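Local coordinates for DUF4973 domain-containing protein (Bacteroides thetaiotaomicron, PDB 4QNI), which is of unknown function but, as a two-domain protein regarded as an auxiliary nutrient-binding protein, probably helps to bind nutrients, at residues V29-H34 with F125-I130; V66-A71 with L140-D145; M132-V137 with D229-K234; N290-Y295 with G312-S317. All coordinates share one frame; numbering follows the deposited sequence.

Contact 1: V29-H34 with F125-I130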
loop_
_atom_site.group_PDB
_atom_site.type_symbol
_atom_site.label_atom_id
_atom_site.label_comp_id
_atom_site.label_asym_id
_atom_site.label_seq_id
_atom_site.Cartn_x
_atom_site.Cartn_y
_atom_site.Cartn_z
ATOM N N VAL A 29 3.554 12.682 27.672
ATOM C CA VAL A 29 4.027 13.802 28.488
ATOM C C VAL A 29 4.167 13.314 29.944
ATOM O O VAL A 29 3.218 12.729 30.450
ATOM C CB VAL A 29 3.044 15.023 28.400
ATOM C CG1 VAL A 29 3.629 16.248 29.085
ATOM C CG2 VAL A 29 2.630 15.340 26.968
ATOM N N PRO A 30 5.299 13.512 30.648
ATOM C CA PRO A 30 5.355 13.027 32.041
ATOM C C PRO A 30 4.287 13.733 32.857
ATOM O O PRO A 30 4.056 14.915 32.622
ATOM C CB PRO A 30 6.780 13.368 32.513
ATOM C CG PRO A 30 7.309 14.300 31.546
ATOM C CD PRO A 30 6.551 14.176 30.245
ATOM N N TYR A 31 3.578 12.992 33.748
ATOM C CA TYR A 31 2.520 13.573 34.577
ATOM C C TYR A 31 3.116 14.730 35.388
ATOM O O TYR A 31 2.518 15.799 35.467
ATOM C CB TYR A 31 1.864 12.512 35.450
ATOM C CG TYR A 31 0.925 13.092 36.482
ATOM C CD1 TYR A 31 -0.369 13.479 36.138
ATOM C CD2 TYR A 31 1.326 13.247 37.810
ATOM C CE1 TYR A 31 -1.236 14.030 37.084
ATOM C CE2 TYR A 31 0.468 13.791 38.762
ATOM C CZ TYR A 31 -0.815 14.177 38.395
ATOM O OH TYR A 31 -1.683 14.689 39.330
ATOM N N SER A 32 4.324 14.523 35.906
ATOM C CA SER A 32 5.115 15.507 36.613
ATOM C C SER A 32 6.470 15.672 35.929
ATOM O O SER A 32 7.161 14.694 35.669
ATOM C CB SER A 32 5.315 15.110 38.079
ATOM O OG SER A 32 4.115 15.178 38.823
ATOM N N ARG A 33 6.835 16.901 35.626
ATOM C CA ARG A 33 8.148 17.227 35.082
ATOM C C ARG A 33 9.110 17.470 36.246
ATOM O O ARG A 33 8.870 18.333 37.098
ATOM C CB ARG A 33 8.076 18.458 34.153
ATOM C CG ARG A 33 9.403 18.820 33.496
ATOM C CD ARG A 33 9.859 17.753 32.512
ATOM N NE ARG A 33 9.013 17.704 31.319
ATOM C CZ ARG A 33 9.228 16.890 30.292
ATOM N NH1 ARG A 33 10.206 15.988 30.342
ATOM N NH2 ARG A 33 8.437 16.934 29.228
ATOM N N HIS A 34 10.176 16.693 36.299
ATOM C CA HIS A 34 11.183 16.855 37.341
ATOM C C HIS A 34 12.548 16.571 36.779
ATOM O O HIS A 34 12.660 16.106 35.645
ATOM C CB HIS A 34 10.926 16.012 38.627
ATOM C CG HIS A 34 10.327 14.668 38.410
ATOM N ND1 HIS A 34 10.861 13.777 37.495
ATOM C CD2 HIS A 34 9.227 14.120 38.976
ATOM C CE1 HIS A 34 10.037 12.740 37.492
ATOM N NE2 HIS A 34 9.048 12.897 38.378
ATOM N N PHE A 125 1.359 22.055 30.889
ATOM C CA PHE A 125 0.250 21.219 31.292
ATOM C C PHE A 125 0.059 21.184 32.791
ATOM O O PHE A 125 1.017 21.203 33.564
ATOM C CB PHE A 125 0.439 19.770 30.803
ATOM C CG PHE A 125 0.422 19.595 29.313
ATOM C CD1 PHE A 125 -0.781 19.511 28.621
ATOM C CD2 PHE A 125 1.610 19.457 28.600
ATOM C CE1 PHE A 125 -0.797 19.313 27.243
ATOM C CE2 PHE A 125 1.592 19.259 27.214
ATOM C CZ PHE A 125 0.393 19.229 26.542
ATOM N N ASP A 126 -1.220 21.078 33.177
ATOM C CA ASP A 126 -1.679 20.920 34.542
ATOM C C ASP A 126 -2.643 19.758 34.491
ATOM O O ASP A 126 -3.791 19.920 34.062
ATOM C CB ASP A 126 -2.306 22.207 35.102
ATOM C CG ASP A 126 -2.569 22.129 36.595
ATOM O OD1 ASP A 126 -2.420 21.029 37.172
ATOM O OD2 ASP A 126 -2.905 23.169 37.191
ATOM N N PHE A 127 -2.122 18.562 34.808
ATOM C CA PHE A 127 -2.864 17.319 34.718
ATOM C C PHE A 127 -3.570 16.965 36.024
ATOM O O PHE A 127 -4.255 15.949 36.091
ATOM C CB PHE A 127 -1.937 16.190 34.293
ATOM C CG PHE A 127 -1.248 16.285 32.938
ATOM C CD1 PHE A 127 -1.991 16.460 31.770
ATOM C CD2 PHE A 127 0.128 16.072 32.819
ATOM C CE1 PHE A 127 -1.362 16.490 30.519
ATOM C CE2 PHE A 127 0.753 16.087 31.565
ATOM C CZ PHE A 127 0.003 16.273 30.422
ATOM N N ARG A 128 -3.431 17.794 37.052
ATOM C CA ARG A 128 -4.092 17.546 38.333
ATOM C C ARG A 128 -5.600 17.325 38.163
ATOM O O ARG A 128 -6.302 18.145 37.567
ATOM C CB ARG A 128 -3.828 18.697 39.295
ATOM C CG ARG A 128 -2.403 18.640 39.819
ATOM C CD ARG A 128 -2.099 19.791 40.730
ATOM N NE ARG A 128 -2.306 21.082 40.082
ATOM C CZ ARG A 128 -2.369 22.244 40.722
ATOM N NH1 ARG A 128 -2.256 22.287 42.045
ATOM N NH2 ARG A 128 -2.532 23.370 40.048
ATOM N N ASN A 129 -6.054 16.168 38.636
ATOM C CA ASN A 129 -7.430 15.668 38.647
ATOM C C ASN A 129 -8.000 15.411 37.269
ATOM O O ASN A 129 -9.224 15.297 37.144
ATOM C CB ASN A 129 -8.371 16.574 39.439
ATOM C CG ASN A 129 -8.027 16.578 40.890
ATOM O OD1 ASN A 129 -7.879 15.535 41.522
ATOM N ND2 ASN A 129 -7.798 17.745 41.409
ATOM N N ILE A 130 -7.136 15.261 36.235
ATOM C CA ILE A 130 -7.638 14.968 34.898
ATOM C C ILE A 130 -8.348 13.584 34.933
ATOM O O ILE A 130 -7.922 12.670 35.658
ATOM C CB ILE A 130 -6.525 15.057 33.816
ATOM C CG1 ILE A 130 -7.141 15.286 32.415
ATOM C CG2 ILE A 130 -5.523 13.842 33.853
ATOM C CD1 ILE A 130 -6.142 15.621 31.310
HETATM O O HOH W 1 -4.384 14.303 39.965
#
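Tyr31 OH, which comes near Arg128 CA, accepts a hydrogen bond from water 1 at 2.8 Å and is also hydrogen-bonded to Glu45. The same water accepts from Asn129 N, 2.8 Å away, tying the phenol to the type II beta turn of Phe127 to Ile130. Inward of this polar end, Tyr31 CE1 meets Phe127 CB at 3.6 Å, the two side chains lying alongside and pointing opposite ways. With CG anti to the carbonyl carbon (chi1 -62°), Phe127 turns its ring edge to the 29-34 chain: Val29 CG1 sits 3.8 Å from Phe127 CE2. The carbonyl oxygens of Pro30 and Tyr31 also lie at that edge, and Phe125 CB covers one face of the ring. With an alanine in place of Phe127, Val29 CG1 would probably lose the ring edge it packs on, and a gap would open towards Ile165. On the outer side, Arg128 grips Asp126 side-on, Arg128 NE 2.9 Å from Asp126 OD1. Side-chain packing is thus largely apolar, and the hydrogen-bonded link between the segments runs through water.

Contact 2: V66-A71 with L140-D145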
loop_
_atom_site.group_PDB
_atom_site.type_symbol
_atom_site.label_atom_id
_atom_site.label_comp_id
_atom_site.label_asym_id
_atom_site.label_seq_id
_atom_site.Cartn_x
_atom_site.Cartn_y
_atom_site.Cartn_z
ATOM N N VAL A 66 11.380 34.362 11.314
ATOM C CA VAL A 66 9.987 33.963 11.074
ATOM C C VAL A 66 9.220 33.891 12.397
ATOM O O VAL A 66 9.680 33.258 13.348
ATOM C CB VAL A 66 9.913 32.618 10.284
ATOM C CG1 VAL A 66 8.471 32.151 10.083
ATOM C CG2 VAL A 66 10.624 32.727 8.935
ATOM N N THR A 67 8.059 34.544 12.449
ATOM C CA THR A 67 7.154 34.501 13.588
ATOM C C THR A 67 6.002 33.619 13.167
ATOM O O THR A 67 5.254 33.975 12.258
ATOM C CB THR A 67 6.721 35.909 14.023
ATOM O OG1 THR A 67 7.876 36.652 14.397
ATOM C CG2 THR A 67 5.724 35.887 15.182
ATOM N N VAL A 68 5.883 32.457 13.794
ATOM C CA VAL A 68 4.844 31.474 13.490
ATOM C C VAL A 68 3.678 31.686 14.450
ATOM O O VAL A 68 3.872 31.821 15.654
ATOM C CB VAL A 68 5.400 30.029 13.543
ATOM C CG1 VAL A 68 4.322 29.000 13.199
ATOM C CG2 VAL A 68 6.601 29.882 12.614
ATOM N N HIS A 69 2.478 31.724 13.897
ATOM C CA HIS A 69 1.234 31.886 14.627
ATOM C C HIS A 69 0.525 30.554 14.684
ATOM O O HIS A 69 0.345 29.903 13.652
ATOM C CB HIS A 69 0.375 32.966 13.978
ATOM C CG HIS A 69 1.048 34.290 14.018
ATOM N ND1 HIS A 69 0.786 35.190 15.021
ATOM C CD2 HIS A 69 2.024 34.788 13.226
ATOM C CE1 HIS A 69 1.563 36.232 14.779
ATOM N NE2 HIS A 69 2.334 36.030 13.719
ATOM N N VAL A 70 0.181 30.141 15.903
ATOM C CA VAL A 70 -0.432 28.862 16.239
ATOM C C VAL A 70 -1.763 29.145 16.932
ATOM O O VAL A 70 -1.832 30.035 17.775
ATOM C CB VAL A 70 0.536 28.014 17.144
ATOM C CG1 VAL A 70 -0.172 26.827 17.791
ATOM C CG2 VAL A 70 1.769 27.541 16.370
ATOM N N ALA A 71 -2.810 28.387 16.596
ATOM C CA ALA A 71 -4.106 28.594 17.229
ATOM C C ALA A 71 -4.819 27.275 17.469
ATOM O O ALA A 71 -4.495 26.266 16.840
ATOM C CB ALA A 71 -4.981 29.526 16.390
ATOM N N LEU A 140 -4.421 21.763 17.354
ATOM C CA LEU A 140 -3.685 22.982 16.991
ATOM C C LEU A 140 -3.523 23.124 15.500
ATOM O O LEU A 140 -3.487 22.136 14.787
ATOM C CB LEU A 140 -2.256 22.991 17.625
ATOM C CG LEU A 140 -2.163 22.796 19.145
ATOM C CD1 LEU A 140 -0.780 22.366 19.552
ATOM C CD2 LEU A 140 -2.562 24.046 19.869
ATOM N N GLN A 141 -3.332 24.358 15.038
ATOM C CA GLN A 141 -3.079 24.631 13.631
ATOM C C GLN A 141 -2.083 25.761 13.479
ATOM O O GLN A 141 -2.001 26.641 14.341
ATOM C CB GLN A 141 -4.394 24.971 12.890
ATOM C CG GLN A 141 -5.085 26.214 13.437
ATOM C CD GLN A 141 -6.388 26.581 12.766
ATOM O OE1 GLN A 141 -7.359 26.978 13.432
ATOM N NE2 GLN A 141 -6.430 26.517 11.445
ATOM N N ILE A 142 -1.330 25.734 12.361
ATOM C CA ILE A 142 -0.477 26.838 11.933
ATOM C C ILE A 142 -1.438 27.833 11.272
ATOM O O ILE A 142 -2.200 27.432 10.394
ATOM C CB ILE A 142 0.667 26.410 10.989
ATOM C CG1 ILE A 142 1.631 25.335 11.615
ATOM C CG2 ILE A 142 1.392 27.644 10.443
ATOM C CD1 ILE A 142 2.370 25.675 12.890
ATOM N N VAL A 143 -1.471 29.081 11.750
ATOM C CA VAL A 143 -2.383 30.105 11.239
ATOM C C VAL A 143 -1.783 30.717 9.981
ATOM O O VAL A 143 -0.600 31.045 9.965
ATOM C CB VAL A 143 -2.708 31.178 12.319
ATOM C CG1 VAL A 143 -3.523 32.339 11.746
ATOM C CG2 VAL A 143 -3.441 30.546 13.479
ATOM N N ASP A 144 -2.604 30.867 8.934
ATOM C CA ASP A 144 -2.183 31.471 7.675
ATOM C C ASP A 144 -2.754 32.885 7.536
ATOM O O ASP A 144 -3.922 33.115 7.882
ATOM C CB ASP A 144 -2.606 30.586 6.484
ATOM C CG ASP A 144 -1.451 30.158 5.597
ATOM O OD1 ASP A 144 -0.401 30.855 5.601
ATOM O OD2 ASP A 144 -1.609 29.159 4.862
ATOM N N ASP A 145 -1.922 33.838 7.057
ATOM C CA ASP A 145 -2.338 35.229 6.819
ATOM C C ASP A 145 -1.415 35.917 5.819
ATOM O O ASP A 145 -0.233 35.573 5.728
ATOM C CB ASP A 145 -2.407 36.046 8.123
ATOM C CG ASP A 145 -3.420 37.175 8.119
ATOM O OD1 ASP A 145 -4.591 36.926 7.742
ATOM O OD2 ASP A 145 -3.066 38.285 8.564
#
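Ala71 and Gln141 form a hydrogen-bonded pair of antiparallel strands, 66-72 beside 135-142, in the mixed sheet of the DUF4973 region, consistent with an E-set-like beta fold. Ala71 N reaches Gln141 O at 3.0 Å, and Gln141 N returns to Ala71 O at 2.9 Å. Val70 and Ile142 make the neighbouring non-hydrogen-bonded pair, CA to CA 4.8 Å. Farther on, Val143 N donates almost straight (173°) to His69 O at 2.8 Å. On the buried face, Ile142 CD1 rests 3.9 Å from Val68 CG1 and about as near Val70 CG2; CG1 of Ile142, anti to the carbonyl carbon (chi1 -59°), carries CD1 to both valines. On the other face, Ala71 CB and Val143 CG2 are tightly packed. Beyond this shell, Ile54 backs Val70 and Ile142, and Phe15 of the second subunit packs on Leu140 and Ile142. His69 stacks on Tyr148, while Tyr150 OH is hydrogen-bonded to both Val143 O and His69 N.

Contact 3: M132-V137 with D229-K234. With EDO (1,2-ethanediol), chain G.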
loop_
_atom_site.group_PDB
_atom_site.type_symbol
_atom_site.label_atom_id
_atom_site.label_comp_id
_atom_site.label_asym_id
_atom_site.label_seq_id
_atom_site.Cartn_x
_atom_site.Cartn_y
_atom_site.Cartn_z
HETATM N N MSE A 132 -9.013 10.744 32.642
HETATM C CA MSE A 132 -8.522 10.205 31.376
HETATM C C MSE A 132 -9.589 9.378 30.623
HETATM O O MSE A 132 -9.339 8.958 29.483
HETATM C CB MSE A 132 -7.217 9.424 31.584
HETATM C CG MSE A 132 -6.023 10.341 31.912
HETATM SE SE MSE A 132 -5.573 11.533 30.408
HETATM C CE MSE A 132 -4.873 10.223 29.189
ATOM N N SER A 133 -10.801 9.247 31.220
ATOM C CA SER A 133 -11.997 8.616 30.630
ATOM C C SER A 133 -12.425 9.397 29.410
ATOM O O SER A 133 -12.980 8.843 28.466
ATOM C CB SER A 133 -13.140 8.599 31.633
ATOM O OG SER A 133 -13.186 7.299 32.172
ATOM N N GLU A 134 -12.190 10.710 29.464
ATOM C CA GLU A 134 -12.375 11.633 28.357
ATOM C C GLU A 134 -11.169 11.425 27.507
ATOM O O GLU A 134 -10.054 11.366 28.037
ATOM C CB GLU A 134 -12.465 13.095 28.863
ATOM C CG GLU A 134 -13.403 13.342 30.031
ATOM C CD GLU A 134 -14.870 13.050 29.793
ATOM O OE1 GLU A 134 -15.359 13.274 28.661
ATOM O OE2 GLU A 134 -15.529 12.571 30.744
ATOM N N LYS A 135 -11.341 11.238 26.220
ATOM C CA LYS A 135 -10.178 10.972 25.362
ATOM C C LYS A 135 -9.598 12.345 24.986
ATOM O O LYS A 135 -9.834 12.846 23.886
ATOM C CB LYS A 135 -10.628 10.115 24.156
ATOM C CG LYS A 135 -11.190 8.724 24.559
ATOM C CD LYS A 135 -12.154 8.102 23.518
ATOM C CE LYS A 135 -11.562 7.922 22.136
ATOM N NZ LYS A 135 -12.448 7.079 21.286
ATOM N N TRP A 136 -8.950 13.005 25.981
ATOM C CA TRP A 136 -8.441 14.375 25.879
ATOM C C TRP A 136 -7.457 14.525 24.738
ATOM O O TRP A 136 -6.484 13.785 24.648
ATOM C CB TRP A 136 -7.810 14.853 27.188
ATOM C CG TRP A 136 -8.808 15.051 28.306
ATOM C CD1 TRP A 136 -8.906 14.317 29.451
ATOM C CD2 TRP A 136 -9.856 16.038 28.371
ATOM N NE1 TRP A 136 -9.912 14.820 30.248
ATOM C CE2 TRP A 136 -10.511 15.871 29.607
ATOM C CE3 TRP A 136 -10.270 17.084 27.524
ATOM C CZ2 TRP A 136 -11.580 16.694 30.009
ATOM C CZ3 TRP A 136 -11.325 17.897 27.921
ATOM C CH2 TRP A 136 -11.968 17.696 29.148
ATOM N N VAL A 137 -7.721 15.506 23.884
ATOM C CA VAL A 137 -6.922 15.828 22.717
ATOM C C VAL A 137 -6.677 17.348 22.694
ATOM O O VAL A 137 -7.599 18.124 22.995
ATOM C CB VAL A 137 -7.697 15.331 21.442
ATOM C CG1 VAL A 137 -7.452 16.197 20.222
ATOM C CG2 VAL A 137 -7.377 13.885 21.134
ATOM N N ASP A 229 -20.217 3.313 27.420
ATOM C CA ASP A 229 -20.490 3.276 28.883
ATOM C C ASP A 229 -19.210 3.109 29.773
ATOM O O ASP A 229 -19.363 2.908 30.984
ATOM C CB ASP A 229 -21.525 2.163 29.230
ATOM C CG ASP A 229 -21.257 0.768 28.677
ATOM O OD1 ASP A 229 -20.325 0.623 27.854
ATOM O OD2 ASP A 229 -22.007 -0.182 29.054
ATOM N N ARG A 230 -17.981 3.251 29.186
ATOM C CA ARG A 230 -16.640 3.219 29.833
ATOM C C ARG A 230 -16.621 3.662 31.292
ATOM O O ARG A 230 -16.100 2.962 32.168
ATOM C CB ARG A 230 -15.691 4.259 29.152
ATOM C CG ARG A 230 -15.158 3.950 27.811
ATOM C CD ARG A 230 -14.032 4.868 27.389
ATOM N NE ARG A 230 -14.287 6.307 27.427
ATOM C CZ ARG A 230 -14.914 6.995 26.476
ATOM N NH1 ARG A 230 -15.461 6.370 25.443
ATOM N NH2 ARG A 230 -15.057 8.304 26.587
ATOM N N ARG A 231 -17.081 4.927 31.497
ATOM C CA ARG A 231 -17.012 5.724 32.729
ATOM C C ARG A 231 -17.650 5.017 33.937
ATOM O O ARG A 231 -17.262 5.284 35.077
ATOM C CB ARG A 231 -17.628 7.118 32.491
ATOM C CG ARG A 231 -16.889 7.939 31.408
ATOM C CD ARG A 231 -17.712 9.136 30.956
ATOM N NE ARG A 231 -17.062 9.983 29.948
ATOM C CZ ARG A 231 -17.139 9.800 28.626
ATOM N NH1 ARG A 231 -17.762 8.736 28.127
ATOM N NH2 ARG A 231 -16.549 10.658 27.792
ATOM N N LYS A 232 -18.582 4.089 33.683
ATOM C CA LYS A 232 -19.226 3.292 34.724
ATOM C C LYS A 232 -18.284 2.165 35.220
ATOM O O LYS A 232 -18.556 1.567 36.260
ATOM C CB LYS A 232 -20.534 2.664 34.165
ATOM C CG LYS A 232 -21.839 3.316 34.620
ATOM C CD LYS A 232 -23.104 2.560 34.114
ATOM C CE LYS A 232 -23.550 1.392 34.991
ATOM N NZ LYS A 232 -24.937 0.932 34.677
ATOM N N TYR A 233 -17.188 1.877 34.480
ATOM C CA TYR A 233 -16.311 0.737 34.775
ATOM C C TYR A 233 -14.807 1.073 35.024
ATOM O O TYR A 233 -13.941 0.313 34.575
ATOM C CB TYR A 233 -16.447 -0.270 33.620
ATOM C CG TYR A 233 -17.886 -0.689 33.407
ATOM C CD1 TYR A 233 -18.497 -1.615 34.253
ATOM C CD2 TYR A 233 -18.658 -0.122 32.393
ATOM C CE1 TYR A 233 -19.826 -1.982 34.084
ATOM C CE2 TYR A 233 -19.995 -0.482 32.216
ATOM C CZ TYR A 233 -20.575 -1.406 33.069
ATOM O OH TYR A 233 -21.893 -1.761 32.917
ATOM N N LYS A 234 -14.501 2.126 35.821
ATOM C CA LYS A 234 -13.095 2.456 36.125
ATOM C C LYS A 234 -12.583 1.727 37.379
ATOM O O LYS A 234 -13.146 1.873 38.473
ATOM C CB LYS A 234 -12.879 3.967 36.278
ATOM C CG LYS A 234 -13.181 4.736 34.993
ATOM C CD LYS A 234 -13.428 6.203 35.270
ATOM C CE LYS A 234 -12.155 7.004 35.368
ATOM N NZ LYS A 234 -12.448 8.351 35.888
HETATM C C1 EDO G . -10.090 9.525 38.013
HETATM O O1 EDO G . -9.791 9.328 36.637
HETATM C C2 EDO G . -9.725 10.962 38.449
HETATM O O2 EDO G . -10.756 11.862 38.056
#
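Ser133 and Glu134, leading into the inverse gamma turn centred on Lys135, meet the short 3-10 segment 231-232 where the DUF4973 family region faces the C-terminal one. The ionic part is a side-on grip: Arg231 NH2 lies 3.0 Å from Glu134 OE1 and Arg231 NE 3.1 Å from Glu134 OE2. Both oxygens lie near the guanidinium plane, yet the nitrogens come from above the carboxylate, the two planes standing 47° apart. A leucine in place of Arg231 would probably leave the Glu134 carboxylate without its charged mate and free to turn. Among the neutral acceptors, Ser133 O takes Arg230 NH2 at 2.9 Å and, weakly, Arg230 NE; Glu90 O is a further acceptor for that NH2. In van der Waals contact, Lys135 CD lies over one face of the Arg230 guanidinium, and Ser133 CB touches Arg231 CG at 3.8 Å. Lys234 passes its CD 3.3 Å from Ser133 OG. Its NZ forms a salt bridge with Asp131 and donates to O1 of 1,2-ethanediol (chain G) at 2.9 Å.

Contact 4: N290-Y295 with G312-S317; sequences NNVDYY and GTLTLS. With EDO (1,2-ethanediol), chain E; EDO (1,2-ethanediol), chain J.
Gly312 pairs with Val292 in the beta hairpin of strands 282-298 and 306-321, within the large antiparallel sheet of the C-terminal region. Two backbone bonds make this an antiparallel hydrogen-bonded pair: Val292 N to Gly312 O at 2.9 Å and Gly312 N to Val292 O at 2.8 Å. Farther along the strand of Val292, Tyr294 OH is hydrogen-bonded to O1 of 1,2-ethanediol (chain E) at 2.6 Å, with that oxygen at the ring edge, and also to Gly221. The strand changes direction at Gly312, with phi 134° and psi -152°; a beta carbon there would collide with the preceding carbonyl oxygen, which accounts for the glycine. At Thr313 the link becomes water-mediated, since water 2 lies 2.8 Å from Thr313 OG1 and accepts from Asn291 N at 2.9 Å. The side chains of Thr313 and Asn290 run alongside each other, pointing the same way, and Asn290 ND2 is 3.5 Å from Thr313 CG2. Next, Leu314 crosses Val292 at about a right angle, its CD1 4.2 Å from Val292 CG2; Tyr175 packs against the same leucine. Leu316 packs on Tyr175 too, and its CD1 touches C2 of a second ethanediol (chain J). The same molecule donates from O2 to Ser317 O at 3.1 Å.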
loop_
_atom_site.group_PDB
_atom_site.type_symbol
_atom_site.label_atom_id
_atom_site.label_comp_id
_atom_site.label_asym_id
_atom_site.label_seq_id
_atom_site.Cartn_x
_atom_site.Cartn_y
_atom_site.Cartn_z
ATOM N N ASN A 290 0.956 -8.539 40.256
ATOM C CA ASN A 290 0.512 -9.897 40.534
ATOM C C ASN A 290 -0.728 -9.936 41.381
ATOM O O ASN A 290 -1.000 -9.006 42.136
ATOM C CB ASN A 290 1.619 -10.685 41.235
ATOM C CG ASN A 290 2.824 -10.955 40.383
ATOM O OD1 ASN A 290 3.943 -10.555 40.705
ATOM N ND2 ASN A 290 2.623 -11.640 39.279
ATOM N N ASN A 291 -1.457 -11.054 41.280
ATOM C CA ASN A 291 -2.648 -11.394 42.052
ATOM C C ASN A 291 -3.786 -10.379 41.929
ATOM O O ASN A 291 -4.443 -10.037 42.917
ATOM C CB ASN A 291 -2.292 -11.645 43.533
ATOM C CG ASN A 291 -1.405 -12.840 43.668
ATOM O OD1 ASN A 291 -1.706 -13.908 43.143
ATOM N ND2 ASN A 291 -0.261 -12.667 44.300
ATOM N N VAL A 292 -4.044 -9.954 40.700
ATOM C CA VAL A 292 -5.185 -9.110 40.396
ATOM C C VAL A 292 -6.356 -10.085 40.452
ATOM O O VAL A 292 -6.332 -11.100 39.774
ATOM C CB VAL A 292 -5.041 -8.389 39.037
ATOM C CG1 VAL A 292 -6.291 -7.597 38.709
ATOM C CG2 VAL A 292 -3.807 -7.499 39.009
ATOM N N ASP A 293 -7.302 -9.856 41.336
ATOM C CA ASP A 293 -8.419 -10.763 41.501
ATOM C C ASP A 293 -9.660 -9.975 41.933
ATOM O O ASP A 293 -9.767 -9.560 43.091
ATOM C CB ASP A 293 -8.053 -11.871 42.543
ATOM C CG ASP A 293 -8.985 -13.065 42.544
ATOM O OD1 ASP A 293 -10.128 -12.932 42.053
ATOM O OD2 ASP A 293 -8.617 -14.093 43.116
ATOM N N TYR A 294 -10.578 -9.753 41.000
ATOM C CA TYR A 294 -11.813 -9.042 41.310
ATOM C C TYR A 294 -12.980 -9.508 40.419
ATOM O O TYR A 294 -12.806 -10.170 39.376
ATOM C CB TYR A 294 -11.640 -7.503 41.249
ATOM C CG TYR A 294 -11.384 -6.939 39.872
ATOM C CD1 TYR A 294 -12.442 -6.609 39.024
ATOM C CD2 TYR A 294 -10.096 -6.639 39.450
ATOM C CE1 TYR A 294 -12.214 -6.067 37.756
ATOM C CE2 TYR A 294 -9.852 -6.119 38.178
ATOM C CZ TYR A 294 -10.917 -5.810 37.344
ATOM O OH TYR A 294 -10.691 -5.271 36.107
ATOM N N TYR A 295 -14.174 -9.132 40.872
ATOM C CA TYR A 295 -15.456 -9.395 40.245
ATOM C C TYR A 295 -16.221 -8.097 39.980
ATOM O O TYR A 295 -16.180 -7.193 40.814
ATOM C CB TYR A 295 -16.303 -10.256 41.169
ATOM C CG TYR A 295 -15.780 -11.640 41.433
ATOM C CD1 TYR A 295 -14.900 -11.883 42.487
ATOM C CD2 TYR A 295 -16.272 -12.735 40.729
ATOM C CE1 TYR A 295 -14.459 -13.176 42.778
ATOM C CE2 TYR A 295 -15.867 -14.030 41.035
ATOM C CZ TYR A 295 -14.946 -14.246 42.050
ATOM O OH TYR A 295 -14.538 -15.519 42.351
ATOM N N GLY A 312 -5.432 -12.520 37.475
ATOM C CA GLY A 312 -4.119 -12.742 36.909
ATOM C C GLY A 312 -3.070 -11.677 37.141
ATOM O O GLY A 312 -3.061 -10.958 38.157
ATOM N N THR A 313 -2.146 -11.621 36.174
ATOM C CA THR A 313 -0.981 -10.756 36.150
ATOM C C THR A 313 -1.081 -9.769 35.018
ATOM O O THR A 313 -1.445 -10.143 33.900
ATOM C CB THR A 313 0.291 -11.629 35.970
ATOM O OG1 THR A 313 0.308 -12.618 36.972
ATOM C CG2 THR A 313 1.616 -10.829 36.043
ATOM N N LEU A 314 -0.695 -8.530 35.306
ATOM C CA LEU A 314 -0.545 -7.423 34.367
ATOM C C LEU A 314 0.938 -7.171 34.192
ATOM O O LEU A 314 1.664 -7.160 35.184
ATOM C CB LEU A 314 -1.216 -6.160 34.906
ATOM C CG LEU A 314 -2.719 -6.081 34.847
ATOM C CD1 LEU A 314 -3.211 -4.946 35.743
ATOM C CD2 LEU A 314 -3.190 -5.867 33.410
ATOM N N THR A 315 1.402 -6.989 32.961
ATOM C CA THR A 315 2.809 -6.707 32.683
ATOM C C THR A 315 2.897 -5.566 31.699
ATOM O O THR A 315 2.354 -5.645 30.590
ATOM C CB THR A 315 3.587 -7.944 32.157
ATOM O OG1 THR A 315 3.375 -9.059 33.022
ATOM C CG2 THR A 315 5.108 -7.678 32.005
ATOM N N LEU A 316 3.585 -4.513 32.115
ATOM C CA LEU A 316 3.890 -3.357 31.315
ATOM C C LEU A 316 5.367 -3.360 30.993
ATOM O O LEU A 316 6.173 -3.465 31.902
ATOM C CB LEU A 316 3.528 -2.077 32.075
ATOM C CG LEU A 316 3.894 -0.746 31.374
ATOM C CD1 LEU A 316 3.013 -0.510 30.166
ATOM C CD2 LEU A 316 3.874 0.438 32.384
ATOM N N SER A 317 5.720 -3.215 29.722
ATOM C CA SER A 317 7.114 -3.077 29.280
ATOM C C SER A 317 7.325 -1.656 28.711
ATOM O O SER A 317 6.457 -1.102 28.053
ATOM C CB SER A 317 7.487 -4.142 28.253
ATOM O OG SER A 317 6.637 -4.091 27.124
HETATM C C1 EDO E . -7.304 -4.781 34.518
HETATM O O1 EDO E . -8.264 -4.681 35.551
HETATM C C2 EDO E . -7.360 -6.158 33.882
HETATM O O2 EDO E . -8.553 -6.298 33.133
HETATM C C1 EDO J . 2.660 2.405 26.269
HETATM O O1 EDO J . 2.734 2.605 24.853
HETATM C C2 EDO J . 3.447 1.132 26.749
HETATM O O2 EDO J . 4.861 1.357 27.043
HETATM O O HOH W 2 -0.522 -13.156 39.559
#

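How the contacts relate
Contacts 1 and 2 lie within the DUF4973 region, contact 4 within the C-terminal one, and contact 3 bridges the two. Strand 135-142 runs through contacts 2 and 3, whose centres are 32 Å apart. Contact 1 touches contact 3 directly, Ile130 CG1 packing 3.5 Å from Trp136 NE1, with centres 18 Å apart. Contact 4 comes within about 7 Å of contact 3 at the nearest atoms, whereas it lies about 46 Å from contact 2, centre to centre, on the opposite side of the chain's middle. Ethanediol molecules, probably from crystallisation, bind at contacts 3 and 4, and one lies about 4 Å from the side chain of Tyr31 in contact 1; they identify no nutrient site.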